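Local coordinates for oxidoreductase, short chain dehydrogenase/reductase family protein (Collinsella aerofaciens, PDB 5FYD) that reduces the 7-oxo group of bile acids such as 7-oxolithocholate to the 7beta-hydroxyl of ursodeoxycholate, using NADPH as the hydride donor, at residues V183-L195 and A206-V218. Residues are numbered along the deposited sequence; the frame is centred on the assembly and turned at random. Where two conformers were deposited one is given.
Sequences VITLGTTLTPSLL and AVMKIALTPEECV
Two backbone hydrogen bonds pair Thr188-Leu190 with Leu212: Leu190 N donates to Leu212 O (2.8 Å, nearly straight at 171°), and Leu212 N reaches Thr188 O in the carbonyl plane at 3.2 Å. Together they form a single beta bridge between Thr189 and Leu212, supplemented by a CA-H...O contact from Ala211 CA to Thr188 O. A water accepts from Thr188 N and lies 3.1 Å from Ile210 O, to which it probably donates.

Two threonine hydroxyls make bonds within their own segments. Thr189 OG1 donates to Gly187 O from above the carbonyl plane (3.0 Å), while CG2, anti to the backbone N, lies 3.5 Å from Leu212 O and borders Pro214. A valine here would probably leave Gly187 O without this donor and the link from Gly187 to the bridge less firmly held. Thr213 OG1 N-caps helix 214-224, accepting from Glu216 N (3.1 Å, 157°).

Among apolar contacts, Leu194 CD2 and Val207 CG1 meet tip to tip at 3.9 Å, and Leu198 of the second subunit packs on both. Leu186 CD2 rests on Cys217 SG, also at 3.9 Å, with Val20 of the NADP(+) site adjoining Leu186.

The arrangement is that of an SDR Rossmann fold, in which the chain leaving strand 179-186 is bridged to the chain entering helix 214-224.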
ATOM      1  N   VAL A 183     -14.990  16.712 -12.766  1.00 10.25           N
ATOM      2  CA  VAL A 183     -14.460  15.492 -12.154  1.00 10.86           C
ATOM      3  C   VAL A 183     -13.253  15.008 -12.930  1.00 10.84           C
ATOM      4  O   VAL A 183     -13.275  14.938 -14.163  1.00 11.17           O
ATOM      5  CB  VAL A 183     -15.516  14.384 -11.974  1.00 10.67           C
ATOM      6  CG1 VAL A 183     -16.321  14.094 -13.239  1.00 11.08           C
ATOM      7  CG2 VAL A 183     -14.883  13.097 -11.417  1.00 10.81           C
ATOM      8  N   ILE A 184     -12.196  14.672 -12.196  1.00 11.68           N
ATOM      9  CA  ILE A 184     -10.997  14.089 -12.784  1.00 12.66           C
ATOM     10  C   ILE A 184     -10.911  12.655 -12.271  1.00 12.20           C
ATOM     11  O   ILE A 184     -10.904  12.428 -11.063  1.00 12.06           O
ATOM     12  CB  ILE A 184      -9.716  14.892 -12.491  1.00 13.52           C
ATOM     13  CG1 ILE A 184      -8.518  14.245 -13.215  1.00 15.17           C
ATOM     14  CG2 ILE A 184      -9.405  15.037 -11.000  1.00 13.34           C
ATOM     15  CD1 ILE A 184      -7.993  15.035 -14.368  1.00 16.11           C
ATOM     16  N   THR A 185     -10.814  11.712 -13.199  1.00 11.88           N
ATOM     17  CA  THR A 185     -10.785  10.293 -12.897  1.00 12.43           C
ATOM     18  C   THR A 185      -9.347   9.775 -13.019  1.00 12.66           C
ATOM     19  O   THR A 185      -8.732   9.873 -14.089  1.00 12.22           O
ATOM     20  CB  THR A 185     -11.739   9.537 -13.838  1.00 13.66           C
ATOM     21  OG1 THR A 185     -13.094   9.942 -13.557  1.00 13.49           O
ATOM     22  CG2 THR A 185     -11.608   8.061 -13.654  1.00 13.94           C
ATOM     23  N   LEU A 186      -8.815   9.240 -11.920  1.00 12.39           N
ATOM     24  CA  LEU A 186      -7.410   8.850 -11.841  1.00 14.18           C
ATOM     25  C   LEU A 186      -7.261   7.366 -12.054  1.00 15.64           C
ATOM     26  O   LEU A 186      -8.135   6.593 -11.697  1.00 17.45           O
ATOM     27  CB  LEU A 186      -6.850   9.182 -10.476  1.00 14.49           C
ATOM     28  CG  LEU A 186      -7.042  10.628 -10.011  1.00 14.62           C
ATOM     29  CD1 LEU A 186      -6.293  10.854  -8.701  1.00 16.19           C
ATOM     30  CD2 LEU A 186      -6.631  11.607 -11.083  1.00 14.83           C
ATOM     31  N   GLY A 187      -6.128   6.974 -12.611  1.00 17.01           N
ATOM     32  CA  GLY A 187      -5.749   5.591 -12.659  1.00 17.74           C
ATOM     33  C   GLY A 187      -4.685   5.402 -11.597  1.00 19.51           C
ATOM     34  O   GLY A 187      -4.691   6.042 -10.550  1.00 20.76           O
ATOM     35  N   THR A 188      -3.730   4.552 -11.895  1.00 20.20           N
ATOM     36  CA  THR A 188      -2.639   4.300 -10.972  1.00 20.93           C
ATOM     37  C   THR A 188      -1.752   5.541 -10.866  1.00 21.32           C
ATOM     38  O   THR A 188      -1.335   6.103 -11.876  1.00 20.73           O
ATOM     39  CB  THR A 188      -1.884   3.055 -11.435  1.00 21.18           C
ATOM     40  OG1 THR A 188      -2.832   1.983 -11.502  1.00 21.46           O
ATOM     41  CG2 THR A 188      -0.752   2.716 -10.504  1.00 21.83           C
ATOM     42  N   THR A 189      -1.550   5.988  -9.634  1.00 21.06           N
ATOM     43  CA  THR A 189      -0.901   7.246  -9.333  1.00 23.65           C
ATOM     44  C   THR A 189       0.284   6.969  -8.401  1.00 25.09           C
ATOM     45  O   THR A 189       0.185   6.145  -7.503  1.00 24.84           O
ATOM     46  CB  THR A 189      -1.891   8.200  -8.637  1.00 25.42           C
ATOM     47  OG1 THR A 189      -3.063   8.377  -9.462  1.00 25.63           O
ATOM     48  CG2 THR A 189      -1.243   9.539  -8.364  1.00 25.35           C
ATOM     49  N   LEU A 190       1.389   7.654  -8.641  1.00 27.83           N
ATOM     50  CA  LEU A 190       2.601   7.475  -7.843  1.00 32.82           C
ATOM     51  C   LEU A 190       2.396   8.091  -6.460  1.00 35.38           C
ATOM     52  O   LEU A 190       2.296   9.304  -6.319  1.00 37.20           O
ATOM     53  CB  LEU A 190       3.782   8.118  -8.555  1.00 34.24           C
ATOM     54  CG  LEU A 190       5.181   8.018  -7.930  1.00 36.49           C
ATOM     55  CD1 LEU A 190       5.699   6.590  -7.973  1.00 36.88           C
ATOM     56  CD2 LEU A 190       6.124   8.954  -8.664  1.00 36.94           C
ATOM     57  N   THR A 191       2.279   7.228  -5.459  1.00 39.40           N
ATOM     58  CA  THR A 191       2.143   7.616  -4.061  1.00 42.31           C
ATOM     59  C   THR A 191       3.186   6.829  -3.253  1.00 48.27           C
ATOM     60  O   THR A 191       3.843   5.923  -3.803  1.00 47.09           O
ATOM     61  CB  THR A 191       0.716   7.325  -3.558  1.00 44.13           C
ATOM     62  OG1 THR A 191       0.406   5.937  -3.736  1.00 49.44           O
ATOM     63  CG2 THR A 191      -0.306   8.161  -4.328  1.00 43.59           C
ATOM     64  N   PRO A 192       3.371   7.182  -1.958  1.00 51.22           N
ATOM     65  CA  PRO A 192       4.198   6.306  -1.108  1.00 50.94           C
ATOM     66  C   PRO A 192       3.490   4.975  -0.860  1.00 49.90           C
ATOM     67  O   PRO A 192       4.144   3.937  -0.772  1.00 49.97           O
ATOM     68  CB  PRO A 192       4.370   7.104   0.198  1.00 52.71           C
ATOM     69  CG  PRO A 192       3.743   8.443  -0.027  1.00 53.27           C
ATOM     70  CD  PRO A 192       2.836   8.339  -1.212  1.00 51.91           C
ATOM     71  N   SER A 193       2.163   5.035  -0.727  1.00 48.73           N
ATOM     72  CA  SER A 193       1.285   3.862  -0.795  1.00 49.15           C
ATOM     73  C   SER A 193       1.736   2.898  -1.909  1.00 48.60           C
ATOM     74  O   SER A 193       1.978   1.716  -1.643  1.00 47.51           O
ATOM     75  CB  SER A 193      -0.173   4.298  -1.024  1.00 51.13           C
ATOM     76  OG  SER A 193      -1.078   3.485  -0.304  1.00 53.51           O
ATOM     77  N   LEU A 194       1.882   3.418  -3.134  1.00 43.95           N
ATOM     78  CA  LEU A 194       2.281   2.599  -4.278  1.00 40.88           C
ATOM     79  C   LEU A 194       3.736   2.146  -4.182  1.00 39.69           C
ATOM     80  O   LEU A 194       3.992   0.948  -4.219  1.00 35.48           O
ATOM     81  CB  LEU A 194       2.054   3.327  -5.612  1.00 38.76           C
ATOM     82  CG  LEU A 194       2.395   2.521  -6.873  1.00 37.00           C
ATOM     83  CD1 LEU A 194       1.578   1.237  -6.939  1.00 36.70           C
ATOM     84  CD2 LEU A 194       2.196   3.363  -8.125  1.00 37.17           C
ATOM     85  N   LEU A 195       4.664   3.097  -4.047  1.00 40.48           N
ATOM     86  CA  LEU A 195       6.111   2.807  -4.062  1.00 42.31           C
ATOM     87  C   LEU A 195       6.552   1.775  -3.020  1.00 43.09           C
ATOM     88  O   LEU A 195       7.451   0.979  -3.297  1.00 43.11           O
ATOM     89  CB  LEU A 195       6.941   4.084  -3.884  1.00 41.98           C
ATOM     90  CG  LEU A 195       7.060   5.001  -5.101  1.00 43.00           C
ATOM     91  CD1 LEU A 195       7.683   6.329  -4.689  1.00 43.10           C
ATOM     92  CD2 LEU A 195       7.861   4.353  -6.220  1.00 42.04           C
ATOM     93  N   ALA A 206       7.639  -1.392 -14.801  1.00 59.18           N
ATOM     94  CA  ALA A 206       6.453  -1.522 -15.677  1.00 58.97           C
ATOM     95  C   ALA A 206       5.229  -0.701 -15.218  1.00 58.84           C
ATOM     96  O   ALA A 206       4.420  -0.269 -16.044  1.00 57.82           O
ATOM     97  CB  ALA A 206       6.066  -2.987 -15.817  1.00 58.80           C
ATOM     98  N   VAL A 207       5.104  -0.507 -13.905  1.00 57.56           N
ATOM     99  CA  VAL A 207       4.039   0.313 -13.321  1.00 58.34           C
ATOM    100  C   VAL A 207       4.198   1.814 -13.657  1.00 59.99           C
ATOM    101  O   VAL A 207       3.188   2.491 -13.866  1.00 56.93           O
ATOM    102  CB  VAL A 207       3.912   0.054 -11.789  1.00 57.41           C
ATOM    103  CG1 VAL A 207       2.955   1.038 -11.115  1.00 59.07           C
ATOM    104  CG2 VAL A 207       3.442  -1.376 -11.534  1.00 54.99           C
ATOM    105  N   MET A 208       5.438   2.318 -13.737  1.00 66.07           N
ATOM    106  CA  MET A 208       5.698   3.745 -14.090  1.00 69.19           C
ATOM    107  C   MET A 208       5.414   4.138 -15.548  1.00 68.36           C
ATOM    108  O   MET A 208       5.206   5.321 -15.836  1.00 67.01           O
ATOM    109  CB  MET A 208       7.132   4.177 -13.730  1.00 75.40           C
ATOM    110  CG  MET A 208       7.246   4.940 -12.419  1.00 82.98           C
ATOM    111  SD  MET A 208       6.238   6.450 -12.329  1.00 94.56           S
ATOM    112  CE  MET A 208       6.927   7.473 -13.631  1.00 91.56           C
ATOM    113  N   LYS A 209       5.418   3.169 -16.462  1.00 68.73           N
ATOM    114  CA  LYS A 209       4.957   3.414 -17.839  1.00 69.60           C
ATOM    115  C   LYS A 209       3.492   3.884 -17.882  1.00 67.99           C
ATOM    116  O   LYS A 209       3.088   4.563 -18.831  1.00 67.89           O
ATOM    117  CB  LYS A 209       5.154   2.169 -18.734  1.00 71.88           C
ATOM    118  CG  LYS A 209       6.533   2.077 -19.384  1.00 74.54           C
ATOM    119  CD  LYS A 209       6.879   0.659 -19.823  1.00 75.89           C
ATOM    120  CE  LYS A 209       8.183   0.620 -20.608  1.00 77.81           C
ATOM    121  NZ  LYS A 209       8.880  -0.688 -20.469  1.00 79.10           N
ATOM    122  N   ILE A 210       2.712   3.522 -16.858  1.00 63.19           N
ATOM    123  CA  ILE A 210       1.301   3.914 -16.760  1.00 61.52           C
ATOM    124  C   ILE A 210       0.891   4.588 -15.439  1.00 53.98           C
ATOM    125  O   ILE A 210      -0.307   4.791 -15.214  1.00 56.58           O
ATOM    126  CB  ILE A 210       0.367   2.709 -17.072  1.00 64.51           C
ATOM    127  CG1 ILE A 210       0.544   1.557 -16.067  1.00 64.02           C
ATOM    128  CG2 ILE A 210       0.618   2.207 -18.492  1.00 66.47           C
ATOM    129  CD1 ILE A 210      -0.316   1.649 -14.827  1.00 62.81           C
ATOM    130  N   ALA A 211       1.848   4.932 -14.571  1.00 46.72           N
ATOM    131  CA  ALA A 211       1.546   5.736 -13.375  1.00 41.44           C
ATOM    132  C   ALA A 211       1.819   7.211 -13.623  1.00 37.20           C
ATOM    133  O   ALA A 211       2.831   7.577 -14.220  1.00 39.30           O
ATOM    134  CB  ALA A 211       2.335   5.259 -12.170  1.00 42.30           C
ATOM    135  N   LEU A 212       0.906   8.061 -13.155  1.00 29.89           N
ATOM    136  CA  LEU A 212       1.074   9.500 -13.240  1.00 26.60           C
ATOM    137  C   LEU A 212       1.481  10.009 -11.876  1.00 21.59           C
ATOM    138  O   LEU A 212       1.167   9.395 -10.876  1.00 21.26           O
ATOM    139  CB  LEU A 212      -0.252  10.166 -13.646  1.00 29.02           C
ATOM    140  CG  LEU A 212      -0.886   9.658 -14.941  1.00 31.00           C
ATOM    141  CD1 LEU A 212      -2.273  10.267 -15.090  1.00 32.18           C
ATOM    142  CD2 LEU A 212      -0.020   9.985 -16.151  1.00 30.77           C
ATOM    143  N   THR A 213       2.166  11.138 -11.837  1.00 19.93           N
ATOM    144  CA  THR A 213       2.434  11.809 -10.567  1.00 19.67           C
ATOM    145  C   THR A 213       1.205  12.589 -10.116  1.00 17.61           C
ATOM    146  O   THR A 213       0.396  13.022 -10.951  1.00 16.67           O
ATOM    147  CB  THR A 213       3.614  12.774 -10.630  1.00 21.04           C
ATOM    148  OG1 THR A 213       3.271  13.933 -11.406  1.00 19.97           O
ATOM    149  CG2 THR A 213       4.871  12.070 -11.192  1.00 21.90           C
ATOM    150  N   PRO A 214       1.053  12.771  -8.802  1.00 17.57           N
ATOM    151  CA  PRO A 214      -0.070  13.587  -8.326  1.00 16.97           C
ATOM    152  C   PRO A 214      -0.099  14.975  -8.975  1.00 17.17           C
ATOM    153  O   PRO A 214      -1.172  15.478  -9.344  1.00 16.21           O
ATOM    154  CB  PRO A 214       0.189  13.693  -6.823  1.00 17.41           C
ATOM    155  CG  PRO A 214       1.009  12.484  -6.479  1.00 18.18           C
ATOM    156  CD  PRO A 214       1.823  12.169  -7.698  1.00 18.28           C
ATOM    157  N   GLU A 215       1.074  15.587  -9.130  1.00 18.55           N
ATOM    158  CA  GLU A 215       1.161  16.913  -9.735  1.00 20.10           C
ATOM    159  C   GLU A 215       0.646  16.972 -11.160  1.00 19.51           C
ATOM    160  O   GLU A 215      -0.010  17.943 -11.516  1.00 18.06           O
ATOM    161  CB  GLU A 215       2.586  17.459  -9.680  1.00 24.74           C
ATOM    162  CG  GLU A 215       2.909  17.997  -8.305  1.00 30.20           C
ATOM    163  CD  GLU A 215       4.336  18.484  -8.154  1.00 35.01           C
ATOM    164  OE1 GLU A 215       4.998  18.797  -9.175  1.00 40.32           O
ATOM    165  OE2 GLU A 215       4.780  18.560  -6.991  1.00 39.82           O
ATOM    166  N   GLU A 216       0.948  15.964 -11.979  1.00 19.12           N
ATOM    167  CA  GLU A 216       0.492  15.959 -13.369  0.50 19.95           C
ATOM    168  C   GLU A 216      -1.024  15.779 -13.453  1.00 18.52           C
ATOM    169  O   GLU A 216      -1.678  16.368 -14.321  1.00 18.44           O
ATOM    170  CB  GLU A 216       1.256  14.909 -14.187  0.50 21.38           C
ATOM    171  CG  GLU A 216       2.631  15.428 -14.587  0.50 22.58           C
ATOM    172  CD  GLU A 216       3.733  14.427 -14.357  0.50 23.82           C
ATOM    173  OE1 GLU A 216       3.459  13.212 -14.480  0.50 24.13           O
ATOM    174  OE2 GLU A 216       4.862  14.866 -14.032  0.50 24.27           O
ATOM    175  N   CYS A 217      -1.590  14.995 -12.527  1.00 16.84           N
ATOM    176  CA  CYS A 217      -3.049  14.849 -12.436  1.00 16.62           C
ATOM    177  C   CYS A 217      -3.721  16.179 -12.103  1.00 15.97           C
ATOM    178  O   CYS A 217      -4.685  16.583 -12.761  1.00 14.79           O
ATOM    179  CB  CYS A 217      -3.450  13.863 -11.360  1.00 16.81           C
ATOM    180  SG  CYS A 217      -2.878  12.187 -11.722  1.00 19.40           S
ATOM    181  N   VAL A 218      -3.209  16.845 -11.069  1.00 14.65           N
ATOM    182  CA  VAL A 218      -3.738  18.154 -10.686  1.00 14.81           C
ATOM    183  C   VAL A 218      -3.534  19.215 -11.765  1.00 14.80           C
ATOM    184  O   VAL A 218      -4.425  20.026 -12.021  1.00 13.66           O
ATOM    185  CB  VAL A 218      -3.173  18.584  -9.323  1.00 15.20           C
ATOM    186  CG1 VAL A 218      -3.552  20.009  -8.991  1.00 15.72           C
ATOM    187  CG2 VAL A 218      -3.699  17.642  -8.242  1.00 15.15           C
TER
HETATM  188  O   HOH W   1      -3.272   4.071 -14.673  1.00 35.79           O